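Local structure of apical membrane antigen 1-like protein, soluble form (Toxoplasma gondii, 3ZLE) at residues T143-R155 with S195-A207. The protein may take part in host cell invasion by the parasite, as a sporozoite relative of the AMA1 surface antigens of the moving junction. Sequence-based numbering, arbitrary orientation.
Sequences TYKYPFVYDAVSR and SARALVYGSAFVA
Phe148 folds its ring across the neighbouring strand and lays one face on Gly202, whose CA sits 3.9 Å from the ring centroid in a CH-pi contact. A chi1 of 70° sets CG between the backbone N and the carbonyl carbon, turning the ring over the glycine, whose lack of a side chain lets the ring lie directly on the backbone. Ser203 O lies 3.2 Å from Phe148 CE2, at the ring edge and in its plane, and Val206 CG2 also packs at the edge. On the other face of the sheet, Val149 spreads its two methyls, CG1 against Leu199 CD2 and CG2 against Tyr201 CD2 (3.7 Å); a beta-branched residue suits this double task. These strands, 148-151 and 199-202, are antiparallel neighbours in the five-stranded sheet, flanked by 156-159 and 52-53. Phe148-Gly202 and Tyr150-Val200 are antiparallel hydrogen-bonded pairs, while helix 120-129 packs on Phe148, Tyr150 and Val206. Where the strand ends, Asp151 OD1 takes Ala198 N at 3.0 Å, nearly along its C-O axis, and Val153 N from the opposite face of the carboxylate, forming an Asx turn. Its OD2 accepts from Ser154 OG at 2.7 Å and from a water that bridges to Ala196 O, so one short side chain ties the two segments together. Arg197 turns instead to Glu192 in a salt bridge. Beyond Pro147, a second water links Lys145 O to Ala204 N, and Ser203 OG, in an ST turn, accepts from Phe205 N (2.8 Å).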
ATOM      1  N   THR A 143     -10.017   7.670  21.953  1.00 36.90           N
ATOM      2  CA  THR A 143      -9.603   8.573  20.832  1.00 39.62           C
ATOM      3  C   THR A 143      -8.879   7.813  19.692  1.00 35.18           C
ATOM      4  O   THR A 143      -8.375   8.429  18.729  1.00 32.64           O
ATOM      5  CB  THR A 143      -8.653   9.699  21.320  1.00 42.98           C
ATOM      6  OG1 THR A 143      -7.357   9.150  21.608  1.00 34.81           O
ATOM      7  CG2 THR A 143      -9.218  10.394  22.583  1.00 42.63           C
ATOM      8  N   TYR A 144      -8.683   6.516  19.902  1.00 32.16           N
ATOM      9  CA  TYR A 144      -8.147   5.611  18.874  1.00 38.78           C
ATOM     10  C   TYR A 144      -8.879   5.811  17.549  1.00 30.47           C
ATOM     11  O   TYR A 144     -10.100   5.908  17.529  1.00 30.48           O
ATOM     12  CB  TYR A 144      -8.337   4.159  19.330  1.00 31.47           C
ATOM     13  CG  TYR A 144      -7.505   3.154  18.567  1.00 35.46           C
ATOM     14  CD1 TYR A 144      -6.203   2.898  18.933  1.00 31.29           C
ATOM     15  CD2 TYR A 144      -8.058   2.398  17.525  1.00 30.43           C
ATOM     16  CE1 TYR A 144      -5.436   1.968  18.260  1.00 30.86           C
ATOM     17  CE2 TYR A 144      -7.291   1.503  16.825  1.00 29.54           C
ATOM     18  CZ  TYR A 144      -5.970   1.280  17.198  1.00 31.21           C
ATOM     19  OH  TYR A 144      -5.182   0.349  16.523  1.00 26.05           O
ATOM     20  N   LYS A 145      -8.144   5.806  16.441  1.00 30.85           N
ATOM     21  CA  LYS A 145      -8.781   5.812  15.108  1.00 33.16           C
ATOM     22  C   LYS A 145      -8.688   4.461  14.384  1.00 31.21           C
ATOM     23  O   LYS A 145      -7.593   4.012  14.031  1.00 35.97           O
ATOM     24  CB  LYS A 145      -8.163   6.888  14.232  1.00 38.00           C
ATOM     25  CG  LYS A 145      -8.130   8.265  14.856  1.00 31.70           C
ATOM     26  CD  LYS A 145      -9.457   8.941  14.694  1.00 36.47           C
ATOM     27  CE  LYS A 145      -9.289  10.442  14.901  1.00 39.65           C
ATOM     28  NZ  LYS A 145     -10.563  10.989  15.410  1.00 40.44           N
ATOM     29  N   TYR A 146      -9.850   3.920  14.018  1.00 31.26           N
ATOM     30  CA  TYR A 146      -9.959   2.745  13.136  1.00 27.98           C
ATOM     31  C   TYR A 146      -9.413   2.974  11.726  1.00 30.05           C
ATOM     32  O   TYR A 146      -9.434   4.103  11.223  1.00 32.97           O
ATOM     33  CB  TYR A 146     -11.420   2.330  13.012  1.00 24.04           C
ATOM     34  CG  TYR A 146     -12.087   1.975  14.324  1.00 25.83           C
ATOM     35  CD1 TYR A 146     -11.556   0.984  15.177  1.00 26.60           C
ATOM     36  CD2 TYR A 146     -13.292   2.577  14.692  1.00 25.08           C
ATOM     37  CE1 TYR A 146     -12.265   0.560  16.322  1.00 24.26           C
ATOM     38  CE2 TYR A 146     -13.990   2.164  15.829  1.00 27.59           C
ATOM     39  CZ  TYR A 146     -13.475   1.184  16.654  1.00 30.33           C
ATOM     40  OH  TYR A 146     -14.175   0.844  17.842  1.00 26.29           O
ATOM     41  N   PRO A 147      -8.882   1.915  11.090  1.00 28.80           N
ATOM     42  CA  PRO A 147      -8.567   1.967   9.662  1.00 27.70           C
ATOM     43  C   PRO A 147      -9.818   1.650   8.843  1.00 23.52           C
ATOM     44  O   PRO A 147     -10.799   1.149   9.393  1.00 23.73           O
ATOM     45  CB  PRO A 147      -7.567   0.808   9.487  1.00 23.68           C
ATOM     46  CG  PRO A 147      -7.992  -0.187  10.519  1.00 23.57           C
ATOM     47  CD  PRO A 147      -8.412   0.653  11.709  1.00 30.08           C
ATOM     48  N   PHE A 148      -9.709   1.740   7.522  1.00 20.60           N
ATOM     49  CA  PHE A 148     -10.885   1.467   6.688  1.00 20.33           C
ATOM     50  C   PHE A 148     -10.514   0.585   5.507  1.00 19.34           C
ATOM     51  O   PHE A 148      -9.358   0.504   5.127  1.00 17.34           O
ATOM     52  CB  PHE A 148     -11.434   2.800   6.179  1.00 18.64           C
ATOM     53  CG  PHE A 148     -10.546   3.448   5.161  1.00 17.33           C
ATOM     54  CD1 PHE A 148     -10.620   3.079   3.822  1.00 18.04           C
ATOM     55  CD2 PHE A 148      -9.539   4.314   5.561  1.00 17.90           C
ATOM     56  CE1 PHE A 148      -9.781   3.680   2.878  1.00 19.12           C
ATOM     57  CE2 PHE A 148      -8.683   4.896   4.657  1.00 16.45           C
ATOM     58  CZ  PHE A 148      -8.788   4.579   3.303  1.00 18.82           C
ATOM     59  N   VAL A 149     -11.530   0.045   4.846  1.00 18.43           N
ATOM     60  CA  VAL A 149     -11.338  -0.613   3.584  1.00 17.16           C
ATOM     61  C   VAL A 149     -12.464  -0.166   2.683  1.00 23.23           C
ATOM     62  O   VAL A 149     -13.659  -0.198   3.082  1.00 20.40           O
ATOM     63  CB  VAL A 149     -11.389  -2.147   3.733  1.00 21.94           C
ATOM     64  CG1 VAL A 149     -11.419  -2.801   2.353  1.00 17.30           C
ATOM     65  CG2 VAL A 149     -10.170  -2.662   4.523  1.00 19.04           C
ATOM     66  N   TYR A 150     -12.114   0.409   1.530  1.00 16.96           N
ATOM     67  CA  TYR A 150     -13.161   0.786   0.598  1.00 18.82           C
ATOM     68  C   TYR A 150     -13.196  -0.314  -0.468  1.00 21.65           C
ATOM     69  O   TYR A 150     -12.130  -0.794  -0.883  1.00 23.38           O
ATOM     70  CB  TYR A 150     -12.855   2.155  -0.062  1.00 17.78           C
ATOM     71  CG  TYR A 150     -13.826   2.467  -1.189  1.00 19.57           C
ATOM     72  CD1 TYR A 150     -15.178   2.616  -0.927  1.00 18.83           C
ATOM     73  CD2 TYR A 150     -13.406   2.535  -2.516  1.00 20.10           C
ATOM     74  CE1 TYR A 150     -16.080   2.921  -1.938  1.00 22.24           C
ATOM     75  CE2 TYR A 150     -14.311   2.808  -3.533  1.00 22.46           C
ATOM     76  CZ  TYR A 150     -15.659   2.959  -3.229  1.00 23.47           C
ATOM     77  OH  TYR A 150     -16.601   3.179  -4.202  1.00 30.33           O
ATOM     78  N   ASP A 151     -14.390  -0.777  -0.846  1.00 19.68           N
ATOM     79  CA  ASP A 151     -14.534  -1.760  -1.965  1.00 19.54           C
ATOM     80  C   ASP A 151     -15.110  -1.081  -3.222  1.00 19.10           C
ATOM     81  O   ASP A 151     -16.219  -0.522  -3.201  1.00 18.42           O
ATOM     82  CB  ASP A 151     -15.456  -2.908  -1.529  1.00 19.71           C
ATOM     83  CG  ASP A 151     -15.719  -3.890  -2.635  1.00 21.89           C
ATOM     84  OD1 ASP A 151     -15.009  -3.832  -3.650  1.00 26.98           O
ATOM     85  OD2 ASP A 151     -16.659  -4.703  -2.514  1.00 26.61           O
ATOM     86  N   ALA A 152     -14.318  -0.986  -4.280  1.00 21.67           N
ATOM     87  CA  ALA A 152     -14.741  -0.127  -5.403  1.00 21.09           C
ATOM     88  C   ALA A 152     -15.748  -0.801  -6.317  1.00 20.27           C
ATOM     89  O   ALA A 152     -16.389  -0.150  -7.115  1.00 21.67           O
ATOM     90  CB  ALA A 152     -13.564   0.449  -6.168  1.00 15.00           C
ATOM     91  N   VAL A 153     -15.991  -2.079  -6.070  1.00 22.16           N
ATOM     92  CA  VAL A 153     -16.994  -2.809  -6.791  1.00 20.47           C
ATOM     93  C   VAL A 153     -18.356  -2.660  -6.121  1.00 21.41           C
ATOM     94  O   VAL A 153     -19.268  -2.116  -6.712  1.00 21.29           O
ATOM     95  CB  VAL A 153     -16.617  -4.313  -6.916  1.00 22.22           C
ATOM     96  CG1 VAL A 153     -17.742  -5.114  -7.535  1.00 21.83           C
ATOM     97  CG2 VAL A 153     -15.348  -4.469  -7.751  1.00 23.55           C
ATOM     98  N   SER A 154     -18.498  -3.105  -4.878  1.00 17.60           N
ATOM     99  CA  SER A 154     -19.788  -2.887  -4.214  1.00 19.61           C
ATOM    100  C   SER A 154     -20.046  -1.398  -3.983  1.00 21.52           C
ATOM    101  O   SER A 154     -21.168  -1.016  -3.757  1.00 24.13           O
ATOM    102  CB  SER A 154     -19.877  -3.626  -2.887  1.00 20.39           C
ATOM    103  OG  SER A 154     -18.860  -3.202  -2.021  1.00 28.90           O
ATOM    104  N   ARG A 155     -18.997  -0.565  -4.107  1.00 20.55           N
ATOM    105  CA  ARG A 155     -19.019   0.826  -3.643  1.00 22.96           C
ATOM    106  C   ARG A 155     -19.419   0.946  -2.202  1.00 23.31           C
ATOM    107  O   ARG A 155     -20.290   1.731  -1.870  1.00 23.27           O
ATOM    108  CB  ARG A 155     -19.928   1.709  -4.520  1.00 20.27           C
ATOM    109  CG  ARG A 155     -19.473   1.723  -5.963  1.00 17.49           C
ATOM    110  CD  ARG A 155     -20.360   2.585  -6.848  1.00 18.34           C
ATOM    111  NE  ARG A 155     -19.702   2.775  -8.138  1.00 20.00           N
ATOM    112  CZ  ARG A 155     -20.068   2.159  -9.267  1.00 20.29           C
ATOM    113  NH1 ARG A 155     -21.164   1.393  -9.328  1.00 21.32           N
ATOM    114  NH2 ARG A 155     -19.343   2.310 -10.341  1.00 23.59           N
ATOM    115  N   SER A 195     -11.909 -10.065  -9.685  1.00 45.09           N
ATOM    116  CA  SER A 195     -12.950  -9.339 -10.386  1.00 42.97           C
ATOM    117  C   SER A 195     -14.146  -9.041  -9.444  1.00 36.27           C
ATOM    118  O   SER A 195     -14.895  -8.108  -9.675  1.00 33.28           O
ATOM    119  CB  SER A 195     -13.411 -10.125 -11.592  1.00 39.92           C
ATOM    120  OG  SER A 195     -13.679 -11.449 -11.209  1.00 48.15           O
ATOM    121  N   ALA A 196     -14.287  -9.819  -8.387  1.00 24.89           N
ATOM    122  CA  ALA A 196     -15.484  -9.702  -7.498  1.00 28.64           C
ATOM    123  C   ALA A 196     -15.459  -8.491  -6.558  1.00 24.38           C
ATOM    124  O   ALA A 196     -16.528  -8.015  -6.099  1.00 22.88           O
ATOM    125  CB  ALA A 196     -15.681 -10.998  -6.692  1.00 21.61           C
ATOM    126  N   ARG A 197     -14.257  -8.073  -6.147  1.00 23.41           N
ATOM    127  CA  ARG A 197     -14.096  -6.894  -5.291  1.00 26.44           C
ATOM    128  C   ARG A 197     -12.771  -6.136  -5.589  1.00 34.87           C
ATOM    129  O   ARG A 197     -11.872  -6.692  -6.208  1.00 34.42           O
ATOM    130  CB  ARG A 197     -14.204  -7.268  -3.804  1.00 28.18           C
ATOM    131  CG  ARG A 197     -13.250  -8.364  -3.348  1.00 41.86           C
ATOM    132  CD  ARG A 197     -13.367  -8.658  -1.873  1.00 38.88           C
ATOM    133  NE  ARG A 197     -12.153  -9.298  -1.430  1.00 43.53           N
ATOM    134  CZ  ARG A 197     -11.939  -9.759  -0.215  1.00 29.93           C
ATOM    135  NH1 ARG A 197     -12.857  -9.617   0.727  1.00 37.42           N
ATOM    136  NH2 ARG A 197     -10.796 -10.349   0.054  1.00 38.26           N
ATOM    137  N   ALA A 198     -12.710  -4.842  -5.284  1.00 24.10           N
ATOM    138  CA  ALA A 198     -11.491  -4.077  -5.557  1.00 26.01           C
ATOM    139  C   ALA A 198     -11.191  -3.195  -4.346  1.00 23.79           C
ATOM    140  O   ALA A 198     -11.745  -2.132  -4.199  1.00 28.14           O
ATOM    141  CB  ALA A 198     -11.627  -3.237  -6.853  1.00 19.86           C
ATOM    142  N   LEU A 199     -10.292  -3.666  -3.493  1.00 25.85           N
ATOM    143  CA  LEU A 199     -10.178  -3.175  -2.150  1.00 24.16           C
ATOM    144  C   LEU A 199      -9.147  -2.086  -2.071  1.00 26.79           C
ATOM    145  O   LEU A 199      -8.150  -2.091  -2.810  1.00 28.89           O
ATOM    146  CB  LEU A 199      -9.805  -4.313  -1.206  1.00 21.08           C
ATOM    147  CG  LEU A 199     -10.909  -5.367  -1.067  1.00 22.51           C
ATOM    148  CD1 LEU A 199     -10.604  -6.329   0.069  1.00 18.83           C
ATOM    149  CD2 LEU A 199     -12.240  -4.697  -0.880  1.00 18.15           C
ATOM    150  N   VAL A 200      -9.332  -1.201  -1.112  1.00 23.69           N
ATOM    151  CA  VAL A 200      -8.320  -0.206  -0.786  1.00 26.11           C
ATOM    152  C   VAL A 200      -8.278  -0.148   0.701  1.00 26.40           C
ATOM    153  O   VAL A 200      -9.313   0.020   1.314  1.00 24.58           O
ATOM    154  CB  VAL A 200      -8.702   1.195  -1.290  1.00 26.86           C
ATOM    155  CG1 VAL A 200      -7.552   2.163  -1.027  1.00 26.41           C
ATOM    156  CG2 VAL A 200      -9.012   1.145  -2.784  1.00 28.18           C
ATOM    157  N   TYR A 201      -7.106  -0.437   1.279  1.00 23.87           N
ATOM    158  CA  TYR A 201      -6.954  -0.455   2.724  1.00 25.01           C
ATOM    159  C   TYR A 201      -6.233   0.799   3.098  1.00 22.95           C
ATOM    160  O   TYR A 201      -5.355   1.265   2.361  1.00 24.78           O
ATOM    161  CB  TYR A 201      -6.123  -1.679   3.176  1.00 23.24           C
ATOM    162  CG  TYR A 201      -5.962  -1.837   4.694  1.00 27.52           C
ATOM    163  CD1 TYR A 201      -5.017  -1.095   5.401  1.00 27.60           C
ATOM    164  CD2 TYR A 201      -6.621  -2.855   5.372  1.00 27.22           C
ATOM    165  CE1 TYR A 201      -4.874  -1.244   6.774  1.00 28.48           C
ATOM    166  CE2 TYR A 201      -6.418  -3.068   6.724  1.00 27.06           C
ATOM    167  CZ  TYR A 201      -5.550  -2.265   7.412  1.00 30.97           C
ATOM    168  OH  TYR A 201      -5.413  -2.452   8.760  1.00 32.92           O
ATOM    169  N   GLY A 202      -6.657   1.420   4.191  1.00 26.55           N
ATOM    170  CA  GLY A 202      -6.010   2.668   4.610  1.00 22.72           C
ATOM    171  C   GLY A 202      -6.157   2.929   6.093  1.00 22.49           C
ATOM    172  O   GLY A 202      -7.082   2.431   6.729  1.00 25.06           O
ATOM    173  N   SER A 203      -5.324   3.835   6.605  1.00 21.95           N
ATOM    174  CA  SER A 203      -5.483   4.365   7.960  1.00 22.51           C
ATOM    175  C   SER A 203      -6.466   5.509   7.914  1.00 24.24           C
ATOM    176  O   SER A 203      -6.690   6.098   6.869  1.00 26.76           O
ATOM    177  CB  SER A 203      -4.142   4.914   8.471  1.00 20.86           C
ATOM    178  OG  SER A 203      -4.113   6.308   8.276  1.00 24.06           O
ATOM    179  N   ALA A 204      -6.949   5.924   9.078  1.00 24.25           N
ATOM    180  CA  ALA A 204      -7.977   6.944   9.087  1.00 19.96           C
ATOM    181  C   ALA A 204      -7.314   8.274   8.776  1.00 21.25           C
ATOM    182  O   ALA A 204      -7.972   9.250   8.458  1.00 21.20           O
ATOM    183  CB  ALA A 204      -8.673   6.990  10.440  1.00 22.66           C
ATOM    184  N   PHE A 205      -5.980   8.286   8.785  1.00 21.34           N
ATOM    185  CA  PHE A 205      -5.278   9.525   8.648  1.00 22.08           C
ATOM    186  C   PHE A 205      -5.103   9.953   7.202  1.00 22.22           C
ATOM    187  O   PHE A 205      -4.834  11.132   6.917  1.00 23.10           O
ATOM    188  CB  PHE A 205      -3.944   9.488   9.426  1.00 23.40           C
ATOM    189  CG  PHE A 205      -4.133   9.409  10.931  1.00 25.72           C
ATOM    190  CD1 PHE A 205      -4.436  10.553  11.665  1.00 26.19           C
ATOM    191  CD2 PHE A 205      -4.234   8.176  11.559  1.00 23.91           C
ATOM    192  CE1 PHE A 205      -4.775  10.474  13.009  1.00 22.54           C
ATOM    193  CE2 PHE A 205      -4.468   8.093  12.932  1.00 28.52           C
ATOM    194  CZ  PHE A 205      -4.748   9.251  13.649  1.00 23.74           C
ATOM    195  N   VAL A 206      -5.490   9.061   6.287  1.00 25.01           N
ATOM    196  CA  VAL A 206      -5.743   9.468   4.908  1.00 21.70           C
ATOM    197  C   VAL A 206      -6.673  10.651   4.959  1.00 20.77           C
ATOM    198  O   VAL A 206      -6.557  11.519   4.171  1.00 24.70           O
ATOM    199  CB  VAL A 206      -6.355   8.293   4.066  1.00 28.85           C
ATOM    200  CG1 VAL A 206      -6.807   8.753   2.674  1.00 20.64           C
ATOM    201  CG2 VAL A 206      -5.349   7.193   3.915  1.00 18.28           C
ATOM    202  N   ALA A 207      -7.595  10.704   5.912  1.00 23.67           N
ATOM    203  CA  ALA A 207      -8.567  11.782   5.875  1.00 30.95           C
ATOM    204  C   ALA A 207      -8.052  13.139   6.364  1.00 31.07           C
ATOM    205  O   ALA A 207      -8.678  14.171   6.113  1.00 30.36           O
ATOM    206  CB  ALA A 207      -9.846  11.400   6.602  1.00 29.84           C
TER
HETATM  207  O   HOH W   1      -6.230   4.607  11.485  1.00 28.84           O
HETATM  208  O   HOH W   2     -17.870  -6.341  -4.096  1.00 29.66           O